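Local atomic coordinates of VP2 (Primate bocaparvovirus 1, PDB entry 7L0Y), a protein that self-assembles with VP1 and other size variants of the capsid protein, 60 copies in all, into the T=1 icosahedral shell of a human bocavirus. Residues R97-A102 with C224-N229. Residues are numbered along the deposited sequence; the frame is centred on the assembly and turned at random.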
ATOM      1  N   ARG A  97      23.895  90.192 -16.849  1.00 16.53           N
ATOM      2  CA  ARG A  97      24.685  89.650 -17.938  1.00 16.53           C
ATOM      3  C   ARG A  97      23.808  88.754 -18.792  1.00 16.53           C
ATOM      4  O   ARG A  97      22.765  88.271 -18.354  1.00 16.53           O
ATOM      5  CB  ARG A  97      25.899  88.886 -17.420  1.00 19.60           C
ATOM      6  CG  ARG A  97      25.549  87.806 -16.460  1.00 19.60           C
ATOM      7  CD  ARG A  97      26.744  86.984 -16.174  1.00 19.60           C
ATOM      8  NE  ARG A  97      26.398  85.835 -15.364  1.00 19.60           N
ATOM      9  CZ  ARG A  97      27.243  84.863 -15.069  1.00 19.60           C
ATOM     10  NH1 ARG A  97      28.475  84.898 -15.548  1.00 19.60           N
ATOM     11  NH2 ARG A  97      26.846  83.847 -14.324  1.00 19.60           N
ATOM     12  N   PHE A  98      24.256  88.538 -20.020  1.00 16.17           N
ATOM     13  CA  PHE A  98      23.548  87.696 -20.966  1.00 16.17           C
ATOM     14  C   PHE A  98      24.557  87.169 -21.963  1.00 16.17           C
ATOM     15  O   PHE A  98      25.638  87.728 -22.124  1.00 16.17           O
ATOM     16  CB  PHE A  98      22.425  88.464 -21.668  1.00 15.43           C
ATOM     17  CG  PHE A  98      22.892  89.662 -22.426  1.00 15.43           C
ATOM     18  CD1 PHE A  98      23.182  89.577 -23.766  1.00 15.43           C
ATOM     19  CD2 PHE A  98      23.058  90.867 -21.794  1.00 15.43           C
ATOM     20  CE1 PHE A  98      23.606  90.672 -24.456  1.00 15.43           C
ATOM     21  CE2 PHE A  98      23.491  91.960 -22.482  1.00 15.43           C
ATOM     22  CZ  PHE A  98      23.766  91.864 -23.813  1.00 15.43           C
ATOM     23  N   ARG A  99      24.227  86.043 -22.576  1.00 15.63           N
ATOM     24  CA  ARG A  99      25.012  85.533 -23.686  1.00 15.63           C
ATOM     25  C   ARG A  99      24.100  84.733 -24.592  1.00 15.63           C
ATOM     26  O   ARG A  99      23.098  84.178 -24.135  1.00 15.63           O
ATOM     27  CB  ARG A  99      26.182  84.677 -23.195  1.00 18.36           C
ATOM     28  CG  ARG A  99      25.757  83.546 -22.345  1.00 18.36           C
ATOM     29  CD  ARG A  99      26.924  82.719 -21.983  1.00 18.36           C
ATOM     30  NE  ARG A  99      26.517  81.623 -21.129  1.00 18.36           N
ATOM     31  CZ  ARG A  99      27.355  80.737 -20.624  1.00 18.36           C
ATOM     32  NH1 ARG A  99      28.644  80.821 -20.902  1.00 18.36           N
ATOM     33  NH2 ARG A  99      26.901  79.768 -19.848  1.00 18.36           N
ATOM     34  N   PRO A 100      24.428  84.637 -25.878  1.00 16.14           N
ATOM     35  CA  PRO A 100      23.692  83.730 -26.758  1.00 16.14           C
ATOM     36  C   PRO A 100      24.032  82.285 -26.426  1.00 16.14           C
ATOM     37  O   PRO A 100      25.170  81.962 -26.089  1.00 16.14           O
ATOM     38  CB  PRO A 100      24.180  84.123 -28.152  1.00 14.76           C
ATOM     39  CG  PRO A 100      25.513  84.679 -27.921  1.00 14.76           C
ATOM     40  CD  PRO A 100      25.481  85.363 -26.601  1.00 14.76           C
ATOM     41  N   LYS A 101      23.029  81.420 -26.503  1.00 17.57           N
ATOM     42  CA  LYS A 101      23.173  80.015 -26.157  1.00 17.57           C
ATOM     43  C   LYS A 101      22.973  79.100 -27.355  1.00 17.57           C
ATOM     44  O   LYS A 101      23.889  78.374 -27.743  1.00 17.57           O
ATOM     45  CB  LYS A 101      22.184  79.649 -25.050  1.00 18.37           C
ATOM     46  CG  LYS A 101      22.315  78.232 -24.561  1.00 18.37           C
ATOM     47  CD  LYS A 101      21.263  77.927 -23.524  1.00 18.37           C
ATOM     48  CE  LYS A 101      21.285  76.468 -23.126  1.00 18.37           C
ATOM     49  NZ  LYS A 101      22.572  76.114 -22.473  1.00 18.37           N
ATOM     50  N   ALA A 102      21.782  79.105 -27.938  1.00 17.05           N
ATOM     51  CA  ALA A 102      21.483  78.309 -29.112  1.00 17.05           C
ATOM     52  C   ALA A 102      20.958  79.223 -30.204  1.00 17.05           C
ATOM     53  O   ALA A 102      20.334  80.247 -29.927  1.00 17.05           O
ATOM     54  CB  ALA A 102      20.464  77.216 -28.803  1.00 16.09           C
ATOM     55  N   CYS A 224      29.954  80.577 -25.205  1.00 29.18           N
ATOM     56  CA  CYS A 224      30.260  81.996 -25.245  1.00 29.18           C
ATOM     57  C   CYS A 224      30.563  82.551 -23.866  1.00 29.18           C
ATOM     58  O   CYS A 224      30.054  82.080 -22.848  1.00 29.18           O
ATOM     59  CB  CYS A 224      29.114  82.807 -25.862  1.00 29.32           C
ATOM     60  SG  CYS A 224      28.944  82.619 -27.633  1.00 29.32           S
ATOM     61  N   GLU A 225      31.404  83.575 -23.862  1.00 26.74           N
ATOM     62  CA  GLU A 225      31.605  84.361 -22.661  1.00 26.74           C
ATOM     63  C   GLU A 225      30.460  85.347 -22.504  1.00 26.74           C
ATOM     64  O   GLU A 225      29.849  85.780 -23.484  1.00 26.74           O
ATOM     65  CB  GLU A 225      32.941  85.099 -22.720  1.00 34.14           C
ATOM     66  CG  GLU A 225      33.031  86.121 -23.830  1.00 34.14           C
ATOM     67  CD  GLU A 225      34.405  86.757 -23.930  1.00 34.14           C
ATOM     68  OE1 GLU A 225      35.193  86.649 -22.965  1.00 34.14           O
ATOM     69  OE2 GLU A 225      34.700  87.372 -24.976  1.00 34.14           O
ATOM     70  N   TRP A 226      30.170  85.698 -21.263  1.00 22.49           N
ATOM     71  CA  TRP A 226      29.082  86.616 -20.982  1.00 22.49           C
ATOM     72  C   TRP A 226      29.460  88.035 -21.367  1.00 22.49           C
ATOM     73  O   TRP A 226      30.594  88.471 -21.164  1.00 22.49           O
ATOM     74  CB  TRP A 226      28.748  86.579 -19.504  1.00 18.46           C
ATOM     75  CG  TRP A 226      28.273  85.280 -19.019  1.00 18.46           C
ATOM     76  CD1 TRP A 226      29.038  84.257 -18.575  1.00 18.46           C
ATOM     77  CD2 TRP A 226      26.919  84.876 -18.848  1.00 18.46           C
ATOM     78  NE1 TRP A 226      28.249  83.220 -18.168  1.00 18.46           N
ATOM     79  CE2 TRP A 226      26.939  83.579 -18.317  1.00 18.46           C
ATOM     80  CE3 TRP A 226      25.691  85.481 -19.101  1.00 18.46           C
ATOM     81  CZ2 TRP A 226      25.781  82.876 -18.038  1.00 18.46           C
ATOM     82  CZ3 TRP A 226      24.549  84.786 -18.820  1.00 18.46           C
ATOM     83  CH2 TRP A 226      24.596  83.500 -18.295  1.00 18.46           C
ATOM     84  N   VAL A 227      28.504  88.756 -21.925  1.00 20.38           N
ATOM     85  CA  VAL A 227      28.566  90.207 -21.971  1.00 20.38           C
ATOM     86  C   VAL A 227      27.883  90.750 -20.724  1.00 20.38           C
ATOM     87  O   VAL A 227      26.704  90.483 -20.475  1.00 20.38           O
ATOM     88  CB  VAL A 227      27.952  90.762 -23.265  1.00 20.79           C
ATOM     89  CG1 VAL A 227      26.747  90.012 -23.633  1.00 20.79           C
ATOM     90  CG2 VAL A 227      27.562  92.213 -23.069  1.00 20.79           C
ATOM     91  N   ASN A 228      28.642  91.489 -19.927  1.00 24.38           N
ATOM     92  CA  ASN A 228      28.212  91.905 -18.608  1.00 24.38           C
ATOM     93  C   ASN A 228      27.552  93.270 -18.666  1.00 24.38           C
ATOM     94  O   ASN A 228      28.048  94.195 -19.306  1.00 24.38           O
ATOM     95  CB  ASN A 228      29.403  91.956 -17.662  1.00 25.35           C
ATOM     96  CG  ASN A 228      30.072  90.621 -17.507  1.00 25.35           C
ATOM     97  OD1 ASN A 228      31.277  90.499 -17.681  1.00 25.35           O
ATOM     98  ND2 ASN A 228      29.297  89.606 -17.172  1.00 25.35           N
ATOM     99  N   ASN A 229      26.414  93.390 -18.003  1.00 25.67           N
ATOM    100  CA  ASN A 229      25.760  94.671 -17.841  1.00 25.67           C
ATOM    101  C   ASN A 229      25.861  95.041 -16.364  1.00 25.67           C
ATOM    102  O   ASN A 229      25.002  94.696 -15.558  1.00 25.67           O
ATOM    103  CB  ASN A 229      24.313  94.564 -18.311  1.00 25.26           C
ATOM    104  CG  ASN A 229      23.605  95.877 -18.351  1.00 25.26           C
ATOM    105  OD1 ASN A 229      24.202  96.915 -18.592  1.00 25.26           O
ATOM    106  ND2 ASN A 229      22.311  95.841 -18.108  1.00 25.26           N
TER
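A short antiparallel pairing of R97 and F98 with N228 and V227 joins strand 95-118 to strand 215-232 in the jelly-roll beta-barrel core of this parvovirus capsid protein, and an arginine–tryptophan–arginine sandwich lies across the junction, with the indole of W226 between the guanidinium groups of R97 and R99. The strand assignment rests on two reciprocal backbone bonds of the hydrogen-bonded pair F98–V227: F98 N to V227 O is 3.2 Å and V227 N to F98 O is 3.1 Å. R97 and N228 form the adjoining non-hydrogen-bonded pair.

Near-parallel planes establish the sandwich. The R97 guanidinium lies flat on one face of the indole, planes about 20° apart, with CZ 3.6 Å from the centroid of the five-membered ring, a cation-pi geometry. On the opposite face the R99 guanidinium is tilted 16° from the ring, and R99 CG makes a CH-pi contact with the six-membered ring. Both arginines place CG between the backbone N and the carbonyl carbon and then run extended, which carries their side chains along the two faces of the indole. E459, on neighbouring strand 446-462, forms a salt bridge with R99 NH2, probably helping to hold this guanidinium flat.

The sheet face bearing F98 and V227 is apolar: V227 CG1 sits over the phenyl ring, 3.5 Å from its centroid, while W458 and V460 also touch F98. Beyond the paired residues, a side-chain bond continues the link: R99 NH1 donates to C224 O at 2.7 Å, with the carbonyl oxygen at the guanidinium edge, only 14° out of its plane.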